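Local structure of formate-dependent phosphoribosylglycinamide formyltransferase (Mycobacterium tuberculosis H37Rv, 6KHR) at residues 44-47 against 51-54; 227-232 against 312-317; 317-322 against 391-396. The protein is an enzyme of the ATP-grasp superfamily, seen here as an assembly of two copies of the same chain. One frame throughout, in Å; residues are numbered along the deposited sequence.

Contact 1 of 3, residues 44-47 against 51-54; sequences ALQG and EVIA
Gln46 supplies the one flat side-chain group on the helix side of this contact with Val52. Its carboxamide is bonded at its polar ends: NE2 hydrogen-bonds to Asp68 OD2 and to Ile66 O, while OE1 makes a weak hydrogen bond with Arg39 of the second subunit. The two bonds of NE2 would hold the amide in this rotation. Asp68 OD2 also takes the backbone N of Val52, so a single carboxylate oxygen ties the helix side chain to the strand. The stem of Gln46 is nearly straight beyond CB (chi2 169°) and passes alongside the valine, with Gln46 CG 4.4 Å from Val52 CG2. The apolar half of the contact is closer. Val52 CG2 faces Leu45, lying 3.8 Å from Leu45 CB and 3.9 Å from Leu45 CD1, and the two side chains cross at about a right angle. CB reaches the methyl from the helix backbone itself; chi1 -77° and the extended chi2 (165°) bring CD1 to it. Leu45 further packs on Val29 and on Ala330 and Leu334 of helix 325-334, and Val52 on Leu31; both are buried. Helix 36-47 here turns back into strand 51-56 after three loop residues, closing the beta-alpha-beta crossover that begins with strand 28-32 in a five-stranded parallel sheet, consistent with the Rossmann-like N-terminal region of ATP-grasp enzymes.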
loop_
_atom_site.group_PDB
_atom_site.type_symbol
_atom_site.label_atom_id
_atom_site.label_comp_id
_atom_site.label_asym_id
_atom_site.label_seq_id
_atom_site.Cartn_x
_atom_site.Cartn_y
_atom_site.Cartn_z
ATOM N N ALA A 44 -2.510 -6.245 -2.744
ATOM C CA ALA A 44 -1.890 -6.950 -1.628
ATOM C C ALA A 44 -1.794 -8.440 -1.916
ATOM O O ALA A 44 -0.718 -9.032 -1.794
ATOM C CB ALA A 44 -2.666 -6.691 -0.342
ATOM N N LEU A 45 -2.905 -9.052 -2.344
ATOM C CA LEU A 45 -2.918 -10.491 -2.592
ATOM C C LEU A 45 -1.970 -10.880 -3.716
ATOM O O LEU A 45 -1.501 -12.025 -3.763
ATOM C CB LEU A 45 -4.330 -10.945 -2.949
ATOM C CG LEU A 45 -5.318 -11.081 -1.808
ATOM C CD1 LEU A 45 -6.712 -11.183 -2.373
ATOM C CD2 LEU A 45 -4.958 -12.303 -1.018
ATOM N N GLN A 46 -1.698 -9.951 -4.642
ATOM C CA GLN A 46 -0.833 -10.274 -5.767
ATOM C C GLN A 46 0.628 -10.182 -5.378
ATOM O O GLN A 46 1.452 -10.923 -5.922
ATOM C CB GLN A 46 -1.145 -9.370 -6.953
ATOM C CG GLN A 46 -2.398 -9.795 -7.704
ATOM C CD GLN A 46 -2.835 -8.745 -8.703
ATOM O OE1 GLN A 46 -2.276 -7.651 -8.733
ATOM N NE2 GLN A 46 -3.834 -9.066 -9.523
ATOM N N GLY A 47 0.954 -9.314 -4.415
ATOM C CA GLY A 47 2.300 -9.300 -3.871
ATOM C C GLY A 47 2.655 -10.596 -3.162
ATOM O O GLY A 47 3.822 -10.997 -3.139
ATOM N N GLU A 51 -3.227 -15.217 -7.774
ATOM C CA GLU A 51 -4.118 -14.737 -8.822
ATOM C C GLU A 51 -5.446 -14.305 -8.209
ATOM O O GLU A 51 -5.989 -14.990 -7.338
ATOM C CB GLU A 51 -4.366 -15.840 -9.849
ATOM C CG GLU A 51 -4.066 -15.474 -11.290
ATOM C CD GLU A 51 -4.423 -16.590 -12.283
ATOM O OE1 GLU A 51 -5.311 -17.423 -11.981
ATOM O OE2 GLU A 51 -3.808 -16.630 -13.371
ATOM N N VAL A 52 -5.991 -13.180 -8.672
ATOM C CA VAL A 52 -7.251 -12.670 -8.139
ATOM C C VAL A 52 -8.270 -12.500 -9.258
ATOM O O VAL A 52 -7.970 -11.922 -10.309
ATOM C CB VAL A 52 -7.082 -11.334 -7.393
ATOM C CG1 VAL A 52 -8.458 -10.827 -6.963
ATOM C CG2 VAL A 52 -6.161 -11.507 -6.195
ATOM N N ILE A 53 -9.480 -12.989 -9.011
ATOM C CA ILE A 53 -10.632 -12.792 -9.877
ATOM C C ILE A 53 -11.501 -11.718 -9.238
ATOM O O ILE A 53 -11.918 -11.862 -8.084
ATOM C CB ILE A 53 -11.414 -14.100 -10.045
ATOM C CG1 ILE A 53 -10.480 -15.214 -10.520
ATOM C CG2 ILE A 53 -12.610 -13.909 -10.967
ATOM C CD1 ILE A 53 -10.845 -16.568 -9.943
ATOM N N ALA A 54 -11.776 -10.646 -9.972
ATOM C CA ALA A 54 -12.639 -9.581 -9.478
ATOM C C ALA A 54 -14.017 -9.701 -10.122
ATOM O O ALA A 54 -14.146 -9.664 -11.352
ATOM C CB ALA A 54 -12.033 -8.201 -9.736
#

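Contact 2 of 3, residues 227-232 against 312-317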
loop_
_atom_site.group_PDB
_atom_site.type_symbol
_atom_site.label_atom_id
_atom_site.label_comp_id
_atom_site.label_asym_id
_atom_site.label_seq_id
_atom_site.Cartn_x
_atom_site.Cartn_y
_atom_site.Cartn_z
ATOM N N THR A 227 -13.270 2.680 15.869
ATOM C CA THR A 227 -13.235 1.426 15.136
ATOM C C THR A 227 -12.133 0.525 15.698
ATOM O O THR A 227 -10.960 0.907 15.721
ATOM C CB THR A 227 -13.029 1.671 13.646
ATOM O OG1 THR A 227 -14.074 2.523 13.155
ATOM C CG2 THR A 227 -13.050 0.338 12.888
ATOM N N MET A 228 -12.532 -0.661 16.169
ATOM C CA MET A 228 -11.610 -1.718 16.591
ATOM C C MET A 228 -11.463 -2.694 15.438
ATOM O O MET A 228 -12.429 -3.377 15.076
ATOM C CB MET A 228 -12.122 -2.447 17.827
ATOM C CG MET A 228 -12.355 -1.577 19.027
ATOM S SD MET A 228 -10.791 -1.148 19.807
ATOM C CE MET A 228 -10.126 -2.821 19.968
ATOM N N ILE A 229 -10.279 -2.728 14.836
ATOM C CA ILE A 229 -9.991 -3.668 13.769
ATOM C C ILE A 229 -9.457 -4.921 14.415
ATOM O O ILE A 229 -8.414 -4.872 15.077
ATOM C CB ILE A 229 -8.963 -3.124 12.771
ATOM C CG1 ILE A 229 -9.473 -1.866 12.071
ATOM C CG2 ILE A 229 -8.656 -4.224 11.740
ATOM C CD1 ILE A 229 -10.567 -2.128 11.114
ATOM N N VAL A 230 -10.161 -6.038 14.207
ATOM C CA VAL A 230 -9.762 -7.335 14.728
ATOM C C VAL A 230 -9.385 -8.225 13.553
ATOM O O VAL A 230 -10.088 -8.270 12.533
ATOM C CB VAL A 230 -10.879 -7.971 15.568
ATOM C CG1 VAL A 230 -10.393 -9.260 16.118
ATOM C CG2 VAL A 230 -11.311 -7.037 16.678
ATOM N N VAL A 231 -8.261 -8.917 13.696
ATOM C CA VAL A 231 -7.690 -9.754 12.655
ATOM C C VAL A 231 -7.639 -11.168 13.186
ATOM O O VAL A 231 -7.069 -11.408 14.257
ATOM C CB VAL A 231 -6.269 -9.300 12.271
ATOM C CG1 VAL A 231 -5.685 -10.224 11.180
ATOM C CG2 VAL A 231 -6.243 -7.820 11.877
ATOM N N CYS A 232 -8.202 -12.103 12.429
ATOM C CA CYS A 232 -8.163 -13.520 12.759
ATOM C C CYS A 232 -7.487 -14.248 11.610
ATOM O O CYS A 232 -7.999 -14.263 10.484
ATOM C CB CYS A 232 -9.567 -14.051 13.001
ATOM S SG CYS A 232 -10.383 -13.107 14.264
ATOM N N GLY A 312 -14.378 2.415 5.856
ATOM C CA GLY A 312 -13.785 3.666 5.440
ATOM C C GLY A 312 -12.813 4.237 6.455
ATOM O O GLY A 312 -11.792 4.820 6.078
ATOM N N SER A 313 -13.092 4.062 7.754
ATOM C CA SER A 313 -12.158 4.598 8.743
ATOM C C SER A 313 -10.812 3.877 8.738
ATOM O O SER A 313 -9.815 4.461 9.177
ATOM C CB SER A 313 -12.748 4.541 10.146
ATOM O OG SER A 313 -12.890 3.207 10.571
ATOM N N ALA A 314 -10.764 2.637 8.239
ATOM C CA ALA A 314 -9.520 1.873 8.200
ATOM C C ALA A 314 -8.465 2.491 7.276
ATOM O O ALA A 314 -7.287 2.134 7.397
ATOM C CB ALA A 314 -9.812 0.434 7.763
ATOM N N TRP A 315 -8.860 3.396 6.362
ATOM C CA TRP A 315 -7.931 3.960 5.381
ATOM C C TRP A 315 -6.683 4.561 6.016
ATOM O O TRP A 315 -5.621 4.582 5.386
ATOM C CB TRP A 315 -8.618 5.045 4.546
ATOM C CG TRP A 315 -9.309 4.508 3.359
ATOM C CD1 TRP A 315 -10.650 4.377 3.184
ATOM C CD2 TRP A 315 -8.691 4.005 2.164
ATOM N NE1 TRP A 315 -10.908 3.834 1.956
ATOM C CE2 TRP A 315 -9.726 3.589 1.311
ATOM C CE3 TRP A 315 -7.367 3.886 1.732
ATOM C CZ2 TRP A 315 -9.481 3.054 0.055
ATOM C CZ3 TRP A 315 -7.124 3.368 0.477
ATOM C CH2 TRP A 315 -8.180 2.959 -0.350
ATOM N N VAL A 316 -6.788 5.074 7.245
ATOM C CA VAL A 316 -5.606 5.636 7.901
ATOM C C VAL A 316 -4.488 4.608 7.986
ATOM O O VAL A 316 -3.305 4.971 7.937
ATOM C CB VAL A 316 -5.971 6.188 9.302
ATOM C CG1 VAL A 316 -6.509 5.086 10.208
ATOM C CG2 VAL A 316 -4.784 6.828 9.958
ATOM N N THR A 317 -4.835 3.312 8.074
ATOM C CA THR A 317 -3.828 2.275 8.288
ATOM C C THR A 317 -2.852 2.175 7.122
ATOM O O THR A 317 -1.701 1.769 7.340
ATOM C CB THR A 317 -4.475 0.900 8.567
ATOM O OG1 THR A 317 -5.330 0.510 7.483
ATOM C CG2 THR A 317 -5.278 0.924 9.880
#
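Thr227 and Ser313 form the close end of this contact, where Ser313 OG donates a hydrogen bond of 2.9 Å to Thr227 OG1. The threonine oxygen is gripped a second time by Glu293 OE1 on the neighbouring strand 288-297, so a buried chain of polar groups runs from the loop through the strand to the carboxylate. A chi1 of -57° sets Thr227 OG1 beside its backbone N, where Ser313 OG and Glu293 can both reach it; the CG2 branch of Thr227 lies 3.7 Å from Ser313 OG. Two residues along, the packing is looser: Ile229 CD1 approaches Ala314 CB at 4.3 Å, and no polar bond joins them. Neither end is a solvent side, since all four touching residues are buried. Within 312-317, Ala314 O accepts from both Thr317 N and Thr317 OG1; the hydroxyl comes in at a C=O...donor angle of 157°, tilted 19° from the carbonyl plane. Thr317 OG1 also hydrogen-bonds to Val325 N. Met228 and Val230 pack instead on helix 267-284. A 3-10 turn at 312-314, following strand 300-307, is thus set against the opposite face of strand 224-235, which belongs to the ATP-grasp region and lies in the large antiparallel sheet.

Contact 3 of 3, residues 317-322 against 391-396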
loop_
_atom_site.group_PDB
_atom_site.type_symbol
_atom_site.label_atom_id
_atom_site.label_comp_id
_atom_site.label_asym_id
_atom_site.label_seq_id
_atom_site.Cartn_x
_atom_site.Cartn_y
_atom_site.Cartn_z
ATOM N N THR A 317 -4.835 3.312 8.074
ATOM C CA THR A 317 -3.828 2.275 8.288
ATOM C C THR A 317 -2.852 2.175 7.122
ATOM O O THR A 317 -1.701 1.769 7.340
ATOM C CB THR A 317 -4.475 0.900 8.567
ATOM O OG1 THR A 317 -5.330 0.510 7.483
ATOM C CG2 THR A 317 -5.278 0.924 9.880
ATOM N N VAL A 318 -3.261 2.610 5.917
ATOM C CA VAL A 318 -2.378 2.549 4.748
ATOM C C VAL A 318 -1.042 3.211 5.051
ATOM O O VAL A 318 -0.001 2.795 4.528
ATOM C CB VAL A 318 -3.072 3.173 3.509
ATOM C CG1 VAL A 318 -2.093 3.390 2.387
ATOM C CG2 VAL A 318 -4.217 2.286 3.024
ATOM N N ARG A 319 -1.035 4.213 5.941
ATOM C CA ARG A 319 0.199 4.882 6.332
ATOM C C ARG A 319 0.546 4.782 7.809
ATOM O O ARG A 319 1.703 5.034 8.159
ATOM C CB ARG A 319 0.157 6.377 5.963
ATOM C CG ARG A 319 0.288 6.670 4.486
ATOM C CD ARG A 319 1.659 6.234 4.005
ATOM N NE ARG A 319 1.751 6.257 2.555
ATOM C CZ ARG A 319 2.639 5.556 1.861
ATOM N NH1 ARG A 319 3.508 4.782 2.498
ATOM N NH2 ARG A 319 2.660 5.628 0.534
ATOM N N SER A 320 -0.398 4.439 8.689
ATOM C CA SER A 320 -0.074 4.467 10.117
ATOM C C SER A 320 0.358 3.120 10.681
ATOM O O SER A 320 0.948 3.086 11.768
ATOM C CB SER A 320 -1.260 4.981 10.926
ATOM O OG SER A 320 -2.456 4.376 10.480
ATOM N N GLN A 321 0.098 2.023 9.984
ATOM C CA GLN A 321 0.496 0.702 10.451
ATOM C C GLN A 321 1.533 0.109 9.518
ATOM O O GLN A 321 1.518 0.381 8.322
ATOM C CB GLN A 321 -0.694 -0.272 10.520
ATOM C CG GLN A 321 -1.885 0.230 11.290
ATOM C CD GLN A 321 -2.792 -0.883 11.740
ATOM O OE1 GLN A 321 -3.148 -0.950 12.907
ATOM N NE2 GLN A 321 -3.175 -1.766 10.814
ATOM N N ARG A 322 2.420 -0.723 10.081
ATOM C CA ARG A 322 3.296 -1.556 9.261
ATOM C C ARG A 322 2.511 -2.282 8.166
ATOM O O ARG A 322 2.869 -2.225 6.988
ATOM C CB ARG A 322 4.045 -2.555 10.148
ATOM C CG ARG A 322 5.268 -3.171 9.503
ATOM C CD ARG A 322 5.901 -4.256 10.391
ATOM N NE ARG A 322 5.155 -5.515 10.302
ATOM C CZ ARG A 322 5.403 -6.518 9.454
ATOM N NH1 ARG A 322 6.382 -6.461 8.575
ATOM N NH2 ARG A 322 4.653 -7.603 9.492
ATOM N N VAL A 391 -8.575 9.895 -0.941
ATOM C CA VAL A 391 -8.189 9.819 0.459
ATOM C C VAL A 391 -6.997 10.733 0.685
ATOM O O VAL A 391 -5.980 10.630 -0.015
ATOM C CB VAL A 391 -7.853 8.377 0.885
ATOM C CG1 VAL A 391 -7.451 8.356 2.346
ATOM C CG2 VAL A 391 -9.035 7.430 0.619
ATOM N N ALA A 392 -7.116 11.618 1.665
ATOM C CA ALA A 392 -6.005 12.454 2.099
ATOM C C ALA A 392 -5.398 11.839 3.350
ATOM O O ALA A 392 -6.127 11.425 4.259
ATOM C CB ALA A 392 -6.470 13.881 2.388
ATOM N N LEU A 393 -4.062 11.761 3.390
ATOM C CA LEU A 393 -3.393 11.100 4.503
ATOM C C LEU A 393 -2.207 11.910 4.986
ATOM O O LEU A 393 -1.481 12.500 4.186
ATOM C CB LEU A 393 -2.915 9.699 4.118
ATOM C CG LEU A 393 -3.974 8.748 3.561
ATOM C CD1 LEU A 393 -3.393 7.896 2.436
ATOM C CD2 LEU A 393 -4.473 7.870 4.661
ATOM N N ALA A 394 -1.997 11.900 6.295
ATOM C CA ALA A 394 -0.800 12.456 6.894
ATOM C C ALA A 394 -0.402 11.594 8.081
ATOM O O ALA A 394 -1.248 10.952 8.712
ATOM C CB ALA A 394 -1.023 13.882 7.366
ATOM N N THR A 395 0.890 11.584 8.382
ATOM C CA THR A 395 1.364 11.073 9.654
ATOM C C THR A 395 2.166 12.167 10.332
ATOM O O THR A 395 2.460 13.188 9.732
ATOM C CB THR A 395 2.198 9.792 9.488
ATOM O OG1 THR A 395 3.264 10.032 8.557
ATOM C CG2 THR A 395 1.292 8.610 9.015
ATOM N N ALA A 396 2.536 11.937 11.582
ATOM C CA ALA A 396 3.180 12.924 12.436
ATOM C C ALA A 396 3.589 12.253 13.734
ATOM O O ALA A 396 3.099 11.152 14.051
ATOM C CB ALA A 396 2.228 14.079 12.743
#
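Arg319 NH2 is gripped by two carboxylates, Asp381 OD2 of the same chain and Glu327 OE2 of the second subunit, while the stem of the same arginine packs on Leu393 and Thr395. The contact lays the short helix 317-320 over strand 390-395, near one edge of the large antiparallel sheet. Both acids lie outside the two segments and would be expected to stabilise the positive charge of the guanidinium, Asp381 from within the chain and Glu327 from across the subunit boundary. Arg319 CG lies 4.4 Å from Leu393 CD1, and the bend at chi2 (-65°) then turns CD away from that methyl. No hydrogen bond crosses between the two segments. The polar groups look elsewhere: Ser320 OG bonds to Val316 O and Gln261 OE1, and Thr395 OG1 to Glu379 OE1. That hydroxyl lies between the backbone N and the carbonyl carbon of Thr395 (chi1 54°), an orientation that presents the methyl branch to the helix. The methyl lies beside the end of the short helix: Ser320 CA is 4.5 Å from Thr395 CG2, and Arg319 O is 3.7 Å from it. On the side-chain side, Arg319 CB lies 3.9 Å from Thr395 CG2.

Contacts 2 and 3 adjoin, with centres 12 Å apart and Thr317 in common, and both lean on the large antiparallel sheet. Trp315, in segment 312-317, packs on the strand of contact 3: its O lies 3.6 Å from Leu393 CD2, and its ring atom CD2 is 3.8 Å from Val391 CG2. Contact 1 belongs to the parallel sheet and stands apart, its centre 20 Å from that of contact 2 and 23 Å from that of contact 3, with nearest atoms about 11 and 10 Å away. Helix 325-334 spans part of this gap, since its Ala330 meets Leu45 of contact 1 and its Phe326 meets Val318 of contact 3. Contacts 1 and 3 both touch the second subunit, whereas contact 2 does not.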